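L-rhamnose mutarotase (Formosa agariphila, PDB 6HHN) catalyses the interconversion of alpha- and beta-L-rhamnose, a step in the breakdown of the green-algal polysaccharide ulvan. Local coordinates at residues 52-57 with 61-66; 90-95 with 99-104. One frame throughout, in Å; residues are numbered along the deposited sequence. Where two conformers were deposited one is given.

Contact 1 closes before contact 2 opens along the chain, and their centres lie about 16 Å apart. Contact 1 is the hairpin of strands 52-57 and 62-69. Contact 2 sets the end of helix 82-91 and the residues after it against the loop that leads into strand 106-114. The two touch where Leu63 CD1 packs on Met95 CE at 3.8 Å, in one of the two Met95 conformers. Both border the probable rhamnose site. Contact 1 contains Tyr52, a substrate-binding residue by similarity. At their nearest atoms, the side chains of Ile54 and Met95 each lie about 3 Å from that of Tyr29, another such residue. Ile54 is likewise about 4 Å from the presumed proton donor His33.

Contact 1. Residues 52-57 with 61-66; sequences YSIFID and NTLFAF
Asn61 and Thr62 both face Asp57, which makes a G1 beta bulge at the turn of this antiparallel hairpin. Asn61 adopts a left-handed backbone conformation there. Thr62 then forms the first regular pair: Asp57 N binds Thr62 O at 2.9 Å, and Thr62 N returns a longer bond to Asp57 O. The Thr62 hydroxyl is engaged by Lys20 and Thr60.

Leu63 sits at a non-hydrogen-bonded pair opposite Ile56. Leu63 CD2 crosses Ile56 CG1 at 3.9 Å, while Leu63 CB meets Ile54 CG2 at 4.0 Å. Ile56 CG1 is anti to its backbone N (chi1 -166°), which carries it across to that leucine methyl. Ile54 is turned differently, with CG2 anti to N, which points that methyl at Leu63 and leaves CG1 to Ala65.

Phe64 pairs with Phe55 through two backbone bonds, Phe55 N to Phe64 O and Phe64 N to Phe55 O, both 2.8 Å. The Phe55 ring turns its edge to Phe64 O, with Phe55 CD1 at 3.5 Å from that oxygen. Ala65 CB touches Ile54 CG1 at 4.1 Å and also approaches the edge of the Tyr52 ring. Phe66 closes the series, since Phe66 O takes the N-H of Ser53 at 2.9 Å in a bond of 160°. The Phe66 ring stacks on Phe66 of the second subunit, and Ser53 OG binds Glu110 of that subunit.

Six backbone bonds thus hold the strands in register. The face of Ile54, Ile56, Leu63 and Ala65 is apolar and packs partly on Tyr29, a probable substrate-binding residue. On the other, Phe55, Phe64 and Phe66 join polar Ser53, Asp57 and Thr62. This face and the edge of 52-56, which pairs antiparallel with a second-subunit strand, continue the sheet into the dimer.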
ATOM      1  N   TYR A  52     -10.283  -2.386   3.238  1.00 21.52           N
ATOM      2  CA  TYR A  52      -9.547  -1.157   3.525  1.00 18.67           C
ATOM      3  C   TYR A  52      -8.492  -1.465   4.576  1.00 18.02           C
ATOM      4  O   TYR A  52      -8.822  -1.753   5.725  1.00 20.29           O
ATOM      5  CB  TYR A  52     -10.548  -0.133   4.059  1.00 19.90           C
ATOM      6  CG  TYR A  52     -10.050   1.266   4.322  1.00 18.94           C
ATOM      7  CD1 TYR A  52      -8.753   1.672   4.040  1.00 19.33           C
ATOM      8  CD2 TYR A  52     -10.915   2.199   4.873  1.00 21.56           C
ATOM      9  CE1 TYR A  52      -8.356   2.971   4.291  1.00 19.04           C
ATOM     10  CE2 TYR A  52     -10.528   3.474   5.122  1.00 23.48           C
ATOM     11  CZ  TYR A  52      -9.238   3.872   4.842  1.00 21.18           C
ATOM     12  OH  TYR A  52      -8.857   5.184   5.108  1.00 25.43           O
ATOM     13  N   SER A  53      -7.222  -1.396   4.173  1.00 17.70           N
ATOM     14  CA  SER A  53      -6.092  -1.597   5.052  1.00 17.35           C
ATOM     15  C   SER A  53      -5.262  -0.324   5.118  1.00 17.53           C
ATOM     16  O   SER A  53      -5.131   0.393   4.120  1.00 18.75           O
ATOM     17  CB  SER A  53      -5.133  -2.673   4.503  1.00 19.43           C
ATOM     18  OG  SER A  53      -5.663  -3.989   4.681  1.00 22.78           O
ATOM     19  N   ILE A  54      -4.708  -0.053   6.295  1.00 16.59           N
ATOM     20  CA  ILE A  54      -3.703   0.997   6.447  1.00 15.72           C
ATOM     21  C   ILE A  54      -2.480   0.371   7.112  1.00 16.69           C
ATOM     22  O   ILE A  54      -2.613  -0.345   8.113  1.00 18.37           O
ATOM     23  CB  ILE A  54      -4.226   2.192   7.263  1.00 17.09           C
ATOM     24  CG1 ILE A  54      -5.487   2.762   6.621  1.00 18.60           C
ATOM     25  CG2 ILE A  54      -3.110   3.263   7.365  1.00 18.22           C
ATOM     26  CD1 ILE A  54      -6.212   3.793   7.474  1.00 20.36           C
ATOM     27  N   PHE A  55      -1.299   0.594   6.510  1.00 15.98           N
ATOM     28  CA  PHE A  55      -0.020   0.082   6.976  1.00 15.67           C
ATOM     29  C   PHE A  55       0.880   1.254   7.351  1.00 16.90           C
ATOM     30  O   PHE A  55       0.751   2.355   6.800  1.00 17.96           O
ATOM     31  CB  PHE A  55       0.671  -0.720   5.847  1.00 17.37           C
ATOM     32  CG  PHE A  55      -0.161  -1.839   5.281  1.00 17.46           C
ATOM     33  CD1 PHE A  55      -1.032  -1.608   4.227  1.00 18.64           C
ATOM     34  CD2 PHE A  55      -0.071  -3.114   5.796  1.00 21.01           C
ATOM     35  CE1 PHE A  55      -1.788  -2.628   3.691  1.00 20.81           C
ATOM     36  CE2 PHE A  55      -0.837  -4.151   5.270  1.00 22.43           C
ATOM     37  CZ  PHE A  55      -1.700  -3.905   4.218  1.00 22.58           C
ATOM     38  N   ILE A  56       1.792   1.023   8.292  1.00 18.02           N
ATOM     39  CA  ILE A  56       2.694   2.071   8.753  1.00 17.78           C
ATOM     40  C   ILE A  56       4.147   1.718   8.453  1.00 16.91           C
ATOM     41  O   ILE A  56       4.557   0.550   8.549  1.00 18.53           O
ATOM     42  CB  ILE A  56       2.472   2.362  10.258  1.00 20.43           C
ATOM     43  CG1 ILE A  56       3.160   3.674  10.653  1.00 20.77           C
ATOM     44  CG2 ILE A  56       2.944   1.188  11.114  1.00 22.22           C
ATOM     45  CD1 ILE A  56       2.852   4.094  12.081  1.00 24.32           C
ATOM     46  N   ASP A  57       4.905   2.746   8.049  1.00 18.84           N
ATOM     47  CA  ASP A  57       6.380   2.800   8.092  1.00 19.04           C
ATOM     48  C   ASP A  57       6.649   3.746   9.273  1.00 22.41           C
ATOM     49  O   ASP A  57       6.637   4.985   9.135  1.00 26.19           O
ATOM     50  CB  ASP A  57       6.918   3.393   6.821  1.00 18.82           C
ATOM     51  CG  ASP A  57       8.419   3.375   6.742  1.00 19.46           C
ATOM     52  OD1 ASP A  57       9.100   3.317   7.795  1.00 22.37           O
ATOM     53  OD2 ASP A  57       8.906   3.476   5.593  1.00 20.76           O
ATOM     54  N   ASN A  61       7.143   7.957   9.770  1.00 24.37           N
ATOM     55  CA  ASN A  61       5.837   8.537  10.072  1.00 26.61           C
ATOM     56  C   ASN A  61       4.924   8.507   8.857  1.00 23.95           C
ATOM     57  O   ASN A  61       4.126   9.442   8.645  1.00 29.16           O
ATOM     58  CB  ASN A  61       5.980   9.973  10.590  1.00 33.12           C
ATOM     59  CG  ASN A  61       7.056  10.100  11.631  1.00 40.27           C
ATOM     60  OD1 ASN A  61       6.972   9.480  12.688  1.00 42.00           O
ATOM     61  ND2 ASN A  61       8.088  10.905  11.339  1.00 44.15           N
ATOM     62  N   THR A  62       4.990   7.420   8.077  1.00 19.14           N
ATOM     63  CA  THR A  62       4.207   7.354   6.849  1.00 17.41           C
ATOM     64  C   THR A  62       3.165   6.246   6.920  1.00 16.75           C
ATOM     65  O   THR A  62       3.459   5.126   7.361  1.00 18.90           O
ATOM     66  CB  THR A  62       5.121   7.154   5.633  1.00 19.61           C
ATOM     67  OG1 THR A  62       5.972   8.301   5.494  1.00 23.33           O
ATOM     68  CG2 THR A  62       4.309   6.961   4.370  1.00 22.90           C
ATOM     69  N   LEU A  63       1.956   6.559   6.461  1.00 16.29           N
ATOM     70  CA  LEU A  63       0.868   5.592   6.361  1.00 15.93           C
ATOM     71  C   LEU A  63       0.587   5.313   4.894  1.00 15.82           C
ATOM     72  O   LEU A  63       0.496   6.243   4.089  1.00 17.61           O
ATOM     73  CB  LEU A  63      -0.396   6.151   7.022  1.00 17.88           C
ATOM     74  CG  LEU A  63      -0.265   6.485   8.507  1.00 18.95           C
ATOM     75  CD1 LEU A  63      -1.406   7.390   8.985  1.00 21.92           C
ATOM     76  CD2 LEU A  63      -0.214   5.195   9.339  1.00 21.59           C
ATOM     77  N   PHE A  64       0.467   4.041   4.551  0.50 16.63           N
ATOM     78  CA  PHE A  64       0.106   3.612   3.209  0.50 16.71           C
ATOM     79  C   PHE A  64      -1.242   2.914   3.298  0.50 16.37           C
ATOM     80  O   PHE A  64      -1.377   1.898   3.988  0.50 18.05           O
ATOM     81  CB  PHE A  64       1.184   2.685   2.653  0.50 16.80           C
ATOM     82  CG  PHE A  64       2.515   3.369   2.407  0.50 16.72           C
ATOM     83  CD1 PHE A  64       2.769   3.999   1.197  0.50 22.20           C
ATOM     84  CD2 PHE A  64       3.522   3.364   3.370  0.50 18.48           C
ATOM     85  CE1 PHE A  64       3.989   4.607   0.944  0.50 20.88           C
ATOM     86  CE2 PHE A  64       4.763   3.973   3.118  0.50 20.19           C
ATOM     87  CZ  PHE A  64       4.985   4.602   1.910  0.50 18.18           C
ATOM     88  N   ALA A  65      -2.235   3.462   2.608  1.00 15.92           N
ATOM     89  CA  ALA A  65      -3.597   2.950   2.613  1.00 16.06           C
ATOM     90  C   ALA A  65      -3.903   2.276   1.286  1.00 17.40           C
ATOM     91  O   ALA A  65      -3.520   2.771   0.216  1.00 17.59           O
ATOM     92  CB  ALA A  65      -4.587   4.101   2.824  1.00 16.87           C
ATOM     93  N   PHE A  66      -4.618   1.147   1.370  1.00 17.28           N
ATOM     94  CA  PHE A  66      -5.128   0.410   0.226  1.00 17.39           C
ATOM     95  C   PHE A  66      -6.605   0.140   0.474  1.00 16.97           C
ATOM     96  O   PHE A  66      -6.981  -0.244   1.576  1.00 18.75           O
ATOM     97  CB  PHE A  66      -4.384  -0.929   0.101  1.00 19.19           C
ATOM     98  CG  PHE A  66      -4.979  -1.862  -0.914  1.00 21.82           C
ATOM     99  CD1 PHE A  66      -5.989  -2.755  -0.561  1.00 24.74           C
ATOM    100  CD2 PHE A  66      -4.552  -1.830  -2.223  1.00 24.03           C
ATOM    101  CE1 PHE A  66      -6.552  -3.596  -1.503  1.00 28.68           C
ATOM    102  CE2 PHE A  66      -5.107  -2.697  -3.168  1.00 27.02           C
ATOM    103  CZ  PHE A  66      -6.109  -3.570  -2.800  1.00 26.78           C
TER

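Contact 2. Residues 90-95 with 99-104; sequences FMADIM and PDNSPV
The methyl of Ala92 packs against the flat face of the Asn101 amide, not its edge. Asn101 OD1 lies 3.5 Å and Asn101 CG 3.6 Å from Ala92 CB. The asparagine CG is anti to its own carbonyl carbon (chi1 -69°), which lays the amide face over that methyl. The amide nitrogen ND2 has its polar partner elsewhere, in Asp89 of helix 82-91. That bond helps fix the rotation of the amide over Ala92.

The second touch is apolar. In one of the two Met95 conformers, Met95 CE reaches Pro103 CB at 4.0 Å, and the two side chains cross at a slant. The bends in the methionine chain bring CE to the proline. Met95 also packs on Tyr29, a probable substrate-binding residue, and Pro103 packs on Trp88, another.

The loop braces itself. Asp100 OD1 accepts both Ser102 OG at 2.6 Å and Ser102 N at 2.9 Å. Asp100 OD1 receives the hydroxyl on its syn lone pair, whereas the backbone N comes from 40° above the carboxylate plane. Two donors therefore grip one oxygen and hold the bend through Asn101, which has a positive phi.

The backbone N bond from Ser102 defines an Asx turn. This turn lies in the loop joining helix 82-91 to strand 106-114, beside the probable rhamnose site of this dimeric alpha-beta barrel family.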
ATOM      1  N   PHE A  90     -11.631  14.480  15.328  1.00 15.61           N
ATOM      2  CA  PHE A  90     -11.161  13.626  16.419  1.00 16.41           C
ATOM      3  C   PHE A  90      -9.707  13.220  16.245  1.00 16.19           C
ATOM      4  O   PHE A  90      -8.979  13.089  17.239  1.00 17.42           O
ATOM      5  CB  PHE A  90     -12.095  12.417  16.457  1.00 15.64           C
ATOM      6  CG  PHE A  90     -11.752  11.362  17.454  1.00 15.22           C
ATOM      7  CD1 PHE A  90     -11.834  11.588  18.804  1.00 16.57           C
ATOM      8  CD2 PHE A  90     -11.430  10.079  17.019  1.00 16.79           C
ATOM      9  CE1 PHE A  90     -11.552  10.592  19.721  1.00 17.73           C
ATOM     10  CE2 PHE A  90     -11.163   9.075  17.921  1.00 19.77           C
ATOM     11  CZ  PHE A  90     -11.224   9.325  19.279  1.00 18.30           C
ATOM     12  N   MET A  91      -9.255  13.039  15.004  1.00 15.17           N
ATOM     13  CA  MET A  91      -7.926  12.547  14.702  1.00 15.68           C
ATOM     14  C   MET A  91      -6.899  13.656  14.482  1.00 17.18           C
ATOM     15  O   MET A  91      -5.717  13.348  14.279  1.00 18.56           O
ATOM     16  CB  MET A  91      -7.989  11.676  13.439  1.00 18.06           C
ATOM     17  CG  MET A  91      -8.750  10.367  13.621  1.00 19.60           C
ATOM     18  SD  MET A  91      -8.016   9.290  14.840  1.00 22.04           S
ATOM     19  CE  MET A  91      -6.397   9.088  14.121  1.00 25.04           C
ATOM     20  N   ALA A  92      -7.300  14.922  14.497  1.00 16.84           N
ATOM     21  CA  ALA A  92      -6.476  15.977  13.918  1.00 17.78           C
ATOM     22  C   ALA A  92      -5.223  16.283  14.730  1.00 18.98           C
ATOM     23  O   ALA A  92      -4.292  16.869  14.182  1.00 24.38           O
ATOM     24  CB  ALA A  92      -7.309  17.249  13.770  1.00 21.64           C
ATOM     25  N   ASP A  93      -5.184  15.891  16.000  1.00 18.95           N
ATOM     26  CA  ASP A  93      -4.026  16.172  16.840  1.00 21.27           C
ATOM     27  C   ASP A  93      -2.849  15.263  16.545  1.00 21.86           C
ATOM     28  O   ASP A  93      -1.711  15.625  16.884  1.00 26.77           O
ATOM     29  CB  ASP A  93      -4.392  16.038  18.325  1.00 25.73           C
ATOM     30  CG  ASP A  93      -5.034  14.672  18.685  1.00 28.44           C
ATOM     31  OD1 ASP A  93      -5.688  14.025  17.833  1.00 30.48           O
ATOM     32  OD2 ASP A  93      -4.902  14.252  19.854  1.00 34.59           O
ATOM     33  N   ILE A  94      -3.070  14.096  15.946  1.00 20.93           N
ATOM     34  CA  ILE A  94      -1.985  13.139  15.732  1.00 21.79           C
ATOM     35  C   ILE A  94      -1.668  12.906  14.271  1.00 21.15           C
ATOM     36  O   ILE A  94      -0.718  12.173  13.977  1.00 20.56           O
ATOM     37  CB  ILE A  94      -2.235  11.809  16.466  1.00 24.74           C
ATOM     38  CG1 ILE A  94      -3.432  11.086  15.871  1.00 21.75           C
ATOM     39  CG2 ILE A  94      -2.420  12.098  17.970  1.00 27.27           C
ATOM     40  CD1 ILE A  94      -3.720   9.763  16.569  1.00 28.31           C
ATOM     41  N   MET A  95      -2.431  13.477  13.344  0.58 22.26           N
ATOM     42  CA  MET A  95      -2.210  13.351  11.910  0.58 23.50           C
ATOM     43  C   MET A  95      -1.760  14.691  11.336  0.58 19.28           C
ATOM     44  O   MET A  95      -2.068  15.749  11.882  0.58 22.15           O
ATOM     45  CB  MET A  95      -3.521  12.962  11.185  0.58 18.84           C
ATOM     46  CG  MET A  95      -4.177  11.680  11.638  0.58 24.04           C
ATOM     47  SD  MET A  95      -3.343  10.246  10.970  0.58 24.63           S
ATOM     48  CE  MET A  95      -3.756  10.374   9.219  0.58 22.58           C
ATOM     49  N   PRO A  99      -6.290  22.613   7.035  1.00 18.04           N
ATOM     50  CA  PRO A  99      -7.092  23.485   7.908  1.00 19.62           C
ATOM     51  C   PRO A  99      -8.464  22.948   8.280  1.00 21.36           C
ATOM     52  O   PRO A  99      -8.930  23.222   9.397  1.00 22.61           O
ATOM     53  CB  PRO A  99      -7.159  24.793   7.101  1.00 21.29           C
ATOM     54  CG  PRO A  99      -5.819  24.815   6.358  1.00 20.70           C
ATOM     55  CD  PRO A  99      -5.646  23.355   5.933  1.00 20.12           C
ATOM     56  N   ASP A 100      -9.117  22.190   7.402  1.00 19.74           N
ATOM     57  CA  ASP A 100     -10.425  21.608   7.700  1.00 18.98           C
ATOM     58  C   ASP A 100     -10.333  20.284   8.443  1.00 19.33           C
ATOM     59  O   ASP A 100     -11.370  19.645   8.685  1.00 21.52           O
ATOM     60  CB  ASP A 100     -11.281  21.467   6.430  1.00 20.40           C
ATOM     61  CG  ASP A 100     -10.757  20.428   5.450  1.00 22.30           C
ATOM     62  OD1 ASP A 100      -9.749  19.746   5.733  1.00 21.09           O
ATOM     63  OD2 ASP A 100     -11.396  20.294   4.380  1.00 26.06           O
ATOM     64  N   ASN A 101      -9.135  19.899   8.853  1.00 18.76           N
ATOM     65  CA  ASN A 101      -8.804  18.694   9.615  1.00 18.58           C
ATOM     66  C   ASN A 101      -8.784  17.427   8.772  1.00 17.26           C
ATOM     67  O   ASN A 101      -8.447  16.378   9.311  1.00 17.72           O
ATOM     68  CB  ASN A 101      -9.668  18.529  10.877  1.00 17.64           C
ATOM     69  CG  ASN A 101      -9.346  19.571  11.930  1.00 20.36           C
ATOM     70  OD1 ASN A 101      -8.225  20.114  11.989  1.00 23.24           O
ATOM     71  ND2 ASN A 101     -10.312  19.857  12.774  1.00 25.57           N
ATOM     72  N   SER A 102      -9.064  17.494   7.475  1.00 17.30           N
ATOM     73  CA  SER A 102      -8.897  16.304   6.645  1.00 17.85           C
ATOM     74  C   SER A 102      -7.410  15.974   6.539  1.00 16.97           C
ATOM     75  O   SER A 102      -6.568  16.879   6.456  1.00 18.63           O
ATOM     76  CB  SER A 102      -9.484  16.525   5.254  1.00 19.61           C
ATOM     77  OG  SER A 102      -8.815  17.565   4.554  1.00 19.73           O
ATOM     78  N   PRO A 103      -7.046  14.699   6.563  1.00 15.95           N
ATOM     79  CA  PRO A 103      -5.627  14.346   6.464  1.00 17.25           C
ATOM     80  C   PRO A 103      -5.062  14.716   5.111  1.00 15.75           C
ATOM     81  O   PRO A 103      -5.722  14.597   4.077  1.00 17.73           O
ATOM     82  CB  PRO A 103      -5.612  12.824   6.658  1.00 19.69           C
ATOM     83  CG  PRO A 103      -6.980  12.369   6.467  1.00 26.39           C
ATOM     84  CD  PRO A 103      -7.907  13.515   6.788  1.00 19.40           C
ATOM     85  N   VAL A 104      -3.826  15.227   5.128  1.00 16.79           N
ATOM     86  CA  VAL A 104      -3.054  15.319   3.899  1.00 18.05           C
ATOM     87  C   VAL A 104      -2.967  13.934   3.286  1.00 18.60           C
ATOM     88  O   VAL A 104      -2.738  12.940   3.984  1.00 18.74           O
ATOM     89  CB  VAL A 104      -1.663  15.899   4.212  1.00 21.44           C
ATOM     90  CG1 VAL A 104      -0.788  15.858   2.984  1.00 27.07           C
ATOM     91  CG2 VAL A 104      -1.801  17.334   4.738  1.00 22.02           C
TER